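Local coordinates for protein beta-lactamase Rm3 (Uncultured bacterium, PDB 5IQK) that hydrolyses the amide bond of beta-lactam antibiotics as a zinc-dependent subclass B3 metallo-beta-lactamase, and so probably confers antibiotic resistance, at residues R18-T23 against G169-N174; V176-I181 against E209-L214. One frame throughout, in Å; residues are numbered along the deposited sequence.

Contact 1 (R18-T23 against G169-N174)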
# COMPACT_ATOMS: atom_id res chain seq x y z
N ARG A 18 0.15 8.02 15.42
CA ARG A 18 1.50 7.62 15.27
C ARG A 18 1.65 6.14 15.42
O ARG A 18 1.07 5.53 16.27
CB ARG A 18 2.38 8.31 16.32
CG ARG A 18 3.78 7.77 16.39
CD ARG A 18 4.51 8.33 17.60
NE ARG A 18 5.73 9.04 17.29
CZ ARG A 18 6.38 9.76 18.17
NH1 ARG A 18 5.91 9.84 19.39
NH2 ARG A 18 7.49 10.37 17.85
N LEU A 19 2.45 5.55 14.57
CA LEU A 19 2.71 4.12 14.64
C LEU A 19 3.95 3.84 15.46
O LEU A 19 3.89 3.19 16.51
CB LEU A 19 2.87 3.53 13.24
CG LEU A 19 1.56 3.40 12.50
CD1 LEU A 19 1.84 3.32 11.00
CD2 LEU A 19 0.84 2.16 12.99
N PHE A 20 5.08 4.35 14.97
CA PHE A 20 6.35 4.26 15.66
C PHE A 20 7.28 5.35 15.14
O PHE A 20 7.45 5.49 13.94
CB PHE A 20 6.99 2.89 15.49
CG PHE A 20 8.23 2.70 16.32
CD1 PHE A 20 9.49 2.84 15.75
CD2 PHE A 20 8.14 2.41 17.67
CE1 PHE A 20 10.63 2.67 16.51
CE2 PHE A 20 9.28 2.25 18.44
CZ PHE A 20 10.52 2.38 17.86
N GLY A 21 7.86 6.12 16.06
CA GLY A 21 8.80 7.17 15.70
C GLY A 21 8.24 8.17 14.72
O GLY A 21 7.23 8.82 14.98
N ASN A 22 8.88 8.28 13.56
CA ASN A 22 8.47 9.25 12.56
C ASN A 22 7.48 8.67 11.54
O ASN A 22 7.26 9.27 10.49
CB ASN A 22 9.70 9.80 11.83
CG ASN A 22 10.51 8.72 11.13
OD1 ASN A 22 10.63 7.60 11.63
ND2 ASN A 22 11.04 9.04 9.95
N THR A 23 6.91 7.51 11.85
CA THR A 23 5.94 6.86 10.96
C THR A 23 4.51 7.02 11.48
O THR A 23 4.21 6.61 12.60
CB THR A 23 6.25 5.36 10.79
OG1 THR A 23 7.56 5.19 10.24
CG2 THR A 23 5.20 4.69 9.86
N GLY A 169 14.49 7.33 19.23
CA GLY A 169 15.74 7.64 19.91
C GLY A 169 16.79 6.60 19.59
O GLY A 169 17.21 6.50 18.43
N PRO A 170 17.24 5.83 20.59
CA PRO A 170 18.24 4.79 20.31
C PRO A 170 17.67 3.51 19.70
O PRO A 170 18.42 2.77 19.06
CB PRO A 170 18.85 4.50 21.69
CG PRO A 170 17.86 5.00 22.68
CD PRO A 170 17.08 6.10 22.03
N ARG A 171 16.37 3.25 19.86
CA ARG A 171 15.82 2.00 19.33
C ARG A 171 15.25 2.19 17.92
O ARG A 171 14.41 3.06 17.69
CB ARG A 171 14.74 1.48 20.28
CG ARG A 171 13.99 0.24 19.83
CD ARG A 171 12.78 0.00 20.72
NE ARG A 171 12.05 -1.22 20.39
CZ ARG A 171 10.78 -1.44 20.69
NH1 ARG A 171 10.08 -0.51 21.34
NH2 ARG A 171 10.19 -2.58 20.35
N CYS A 172 15.73 1.38 16.98
CA CYS A 172 15.23 1.37 15.62
C CYS A 172 14.36 0.16 15.34
O CYS A 172 14.66 -0.94 15.81
CB CYS A 172 16.39 1.42 14.62
SG CYS A 172 17.27 3.03 14.63
N LEU A 173 13.29 0.34 14.59
CA LEU A 173 12.49 -0.80 14.20
C LEU A 173 12.38 -0.87 12.69
O LEU A 173 12.47 0.16 12.01
CB LEU A 173 11.10 -0.73 14.83
CG LEU A 173 11.05 -0.91 16.34
CD1 LEU A 173 9.62 -0.88 16.82
CD2 LEU A 173 11.73 -2.21 16.75
N ASN A 174 12.22 -2.08 12.16
CA ASN A 174 12.01 -2.28 10.74
C ASN A 174 10.53 -2.14 10.38
O ASN A 174 9.69 -2.89 10.89
CB ASN A 174 12.55 -3.64 10.30
CG ASN A 174 14.03 -3.79 10.57
OD1 ASN A 174 14.81 -2.91 10.21
ND2 ASN A 174 14.41 -4.88 11.22
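Phe20 and Leu173 make the main apolar contact between 18-23 and 169-174. CD1 of Leu173 sits over one face of the Phe20 ring. CD1 of Leu173 lies 3.4 Å from the centroid of the Phe20 ring, 8° off the normal, which makes a well-centred CH-pi contact. CG of Leu173 lies against the outer part of the ring, 3.6 Å from CE1 of Phe20. The two side chains cross at about a right angle. Phe20 has CG anti to the backbone N (chi1 -174°), which sends the ring out from its strand and across Leu173.

Arg171 adds a polar border at the outer end of the ring. O of Arg171 lies near the ring plane, at the edge, 4.0 Å from CZ of Phe20. The extended side chain brings NH1 of Arg171 to 4.1 Å from CE2 of Phe20. The guanidinium and ring planes are 78° apart, so the two groups do not stack. CD1 of Leu173 also lies over one guanidinium face, toward its rim.

No hydrogen bond joins the two segments. Those within 18-23 shape the turn that carries Phe20. Thr23 N bonds to Phe20 O at 3.0 Å and closes a type II' turn, with Gly21 at positive phi. Arg18 NE donates to Gly21 O at 2.8 Å, in the carbonyl plane and on a lone pair. This ties the strand to the turn.

Phe20 also touches Ser166, Asp168 and Met175 of the second sheet. Cys172 points away from 18-23 and forms a disulfide with Cys167. Leu19 and Phe20 both face Thr23 in a classic beta bulge beside the turn. The bulged hairpin is an edge of one sheet packed on the other, as in the alpha-beta/beta-alpha sandwich of metallo-beta-lactamases.

Contact 2 (V176-I181 against E209-L214)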
# COMPACT_ATOMS: atom_id res chain seq x y z
N VAL A 176 7.41 -2.05 7.57
CA VAL A 176 7.03 -2.68 6.32
C VAL A 176 5.65 -2.19 5.91
O VAL A 176 4.71 -2.26 6.69
CB VAL A 176 7.01 -4.22 6.44
CG1 VAL A 176 6.54 -4.85 5.11
CG2 VAL A 176 8.40 -4.76 6.82
N TYR A 177 5.55 -1.69 4.67
CA TYR A 177 4.26 -1.42 4.05
C TYR A 177 4.07 -2.51 3.01
O TYR A 177 4.76 -2.49 1.99
CB TYR A 177 4.22 -0.03 3.41
CG TYR A 177 2.84 0.40 2.93
CD1 TYR A 177 2.02 1.19 3.73
CD2 TYR A 177 2.35 -0.00 1.69
CE1 TYR A 177 0.76 1.59 3.30
CE2 TYR A 177 1.08 0.38 1.25
CZ TYR A 177 0.30 1.18 2.06
OH TYR A 177 -0.94 1.56 1.63
N ALA A 178 3.19 -3.46 3.29
CA ALA A 178 3.02 -4.61 2.40
C ALA A 178 1.88 -4.39 1.45
O ALA A 178 0.77 -4.04 1.85
CB ALA A 178 2.80 -5.88 3.20
N ASP A 179 2.15 -4.59 0.17
CA ASP A 179 1.10 -4.50 -0.82
C ASP A 179 0.11 -5.64 -0.65
O ASP A 179 0.41 -6.67 -0.03
CB ASP A 179 1.68 -4.53 -2.24
CG ASP A 179 0.66 -4.10 -3.28
OD1 ASP A 179 -0.34 -3.43 -2.89
OD2 ASP A 179 0.85 -4.43 -4.46
N SER A 180 -1.08 -5.45 -1.20
CA SER A 180 -2.05 -6.54 -1.34
C SER A 180 -1.41 -7.71 -2.06
O SER A 180 -0.75 -7.51 -3.07
CB SER A 180 -3.27 -6.07 -2.14
OG SER A 180 -3.90 -4.98 -1.50
N ILE A 181 -1.62 -8.92 -1.54
CA ILE A 181 -1.19 -10.15 -2.20
C ILE A 181 -2.34 -11.16 -2.21
O ILE A 181 -2.11 -12.37 -2.29
CB ILE A 181 0.04 -10.76 -1.51
CG1 ILE A 181 -0.19 -10.86 -0.01
CG2 ILE A 181 1.28 -9.93 -1.80
CD1 ILE A 181 0.89 -11.63 0.73
N GLU A 209 7.42 -15.56 -0.90
CA GLU A 209 8.79 -15.80 -0.46
C GLU A 209 9.46 -14.50 -0.02
O GLU A 209 10.16 -14.47 0.99
CB GLU A 209 9.59 -16.41 -1.60
CG GLU A 209 9.17 -17.80 -2.02
CD GLU A 209 9.71 -18.18 -3.39
OE1 GLU A 209 10.50 -17.39 -3.94
OE2 GLU A 209 9.37 -19.27 -3.88
N THR A 210 9.25 -13.45 -0.80
CA THR A 210 9.87 -12.15 -0.55
C THR A 210 9.39 -11.55 0.77
O THR A 210 10.19 -11.15 1.62
CB THR A 210 9.56 -11.15 -1.68
OG1 THR A 210 10.22 -11.57 -2.88
CG2 THR A 210 10.04 -9.75 -1.31
N LEU A 211 8.08 -11.51 0.93
CA LEU A 211 7.50 -10.85 2.09
C LEU A 211 7.78 -11.62 3.37
O LEU A 211 8.04 -11.00 4.41
CB LEU A 211 6.00 -10.64 1.89
CG LEU A 211 5.59 -9.46 1.00
CD1 LEU A 211 4.12 -9.53 0.64
CD2 LEU A 211 5.89 -8.14 1.71
N GLU A 212 7.77 -12.95 3.31
CA GLU A 212 7.86 -13.72 4.55
C GLU A 212 9.25 -13.68 5.17
O GLU A 212 9.40 -14.00 6.35
CB GLU A 212 7.45 -15.18 4.32
CG GLU A 212 8.49 -16.01 3.58
CD GLU A 212 7.97 -17.39 3.22
OE1 GLU A 212 6.85 -17.74 3.67
OE2 GLU A 212 8.67 -18.13 2.50
N LYS A 213 10.27 -13.27 4.42
CA LYS A 213 11.59 -13.21 5.01
C LYS A 213 12.13 -11.79 5.16
O LYS A 213 13.30 -11.60 5.51
CB LYS A 213 12.58 -14.07 4.23
CG LYS A 213 12.77 -13.72 2.77
CD LYS A 213 13.63 -14.77 2.08
CE LYS A 213 13.81 -14.47 0.59
NZ LYS A 213 14.40 -13.13 0.34
N LEU A 214 11.29 -10.79 4.93
CA LEU A 214 11.64 -9.40 5.24
C LEU A 214 11.79 -9.19 6.74
O LEU A 214 10.96 -9.66 7.51
CB LEU A 214 10.58 -8.43 4.73
CG LEU A 214 10.50 -8.01 3.27
CD1 LEU A 214 9.42 -6.96 3.15
CD2 LEU A 214 11.84 -7.43 2.83
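Leu211 places its two methyl branches against different residues of 176-181. CD1 of Leu211 meets Ile181, with CG2 of Ile181 at 3.8 Å and CD1 of Ile181 at 3.9 Å. The two side chains reach toward each other, tip to tip. The other branch, CD2 of Leu211, lies 4.1 Å from CB of Ala178. Leu211 has CG anti to its carbonyl carbon (chi1 -79°), and this rotamer directs the fork from the helix toward the strand. Ile181 holds CG1 between its backbone N and carbonyl carbon (chi1 50°), and both CG2 and the terminal CD1 still reach the leucine.

Past the helix end, Leu214 brings CD1 to 4.1 Å from CG1 of Val176. These two side chains cross at a slant. Helix 249-269 also touches the cluster: Tyr253 meets Ala178 and Ile181, Ala257 meets Ile181, and Val254 meets Leu211.

Asp179 OD1 bonds to ND1 of the zinc ligand His77, a second-shell contact that probably orients that imidazole. Ile181 has its side chain about 10 Å from a bound zinc ion. Between the two segments the contact is purely apolar, so it is held by close methyl packing without directional bonds.

Overall arrangement
From the N terminus, the chain enters contact 1 at the end of strand 17-20. It then builds the rest of the first sheet and much of the second before 169-174 closes this long loop, with 145 residues between the segments. Contact 2 opens soon afterwards on the same strand, 171-178. Its loop is short, with 27 residues between the segments, and includes most of helix 200-212. The contacts follow in series, neither nested nor crossed, with centres about 19 Å apart. Strand 171-178 joins them. Contact 1 ties its start to the other sheet, while contact 2 ties its end to the helix of the beta-alpha-beta unit completed by strand 218-221.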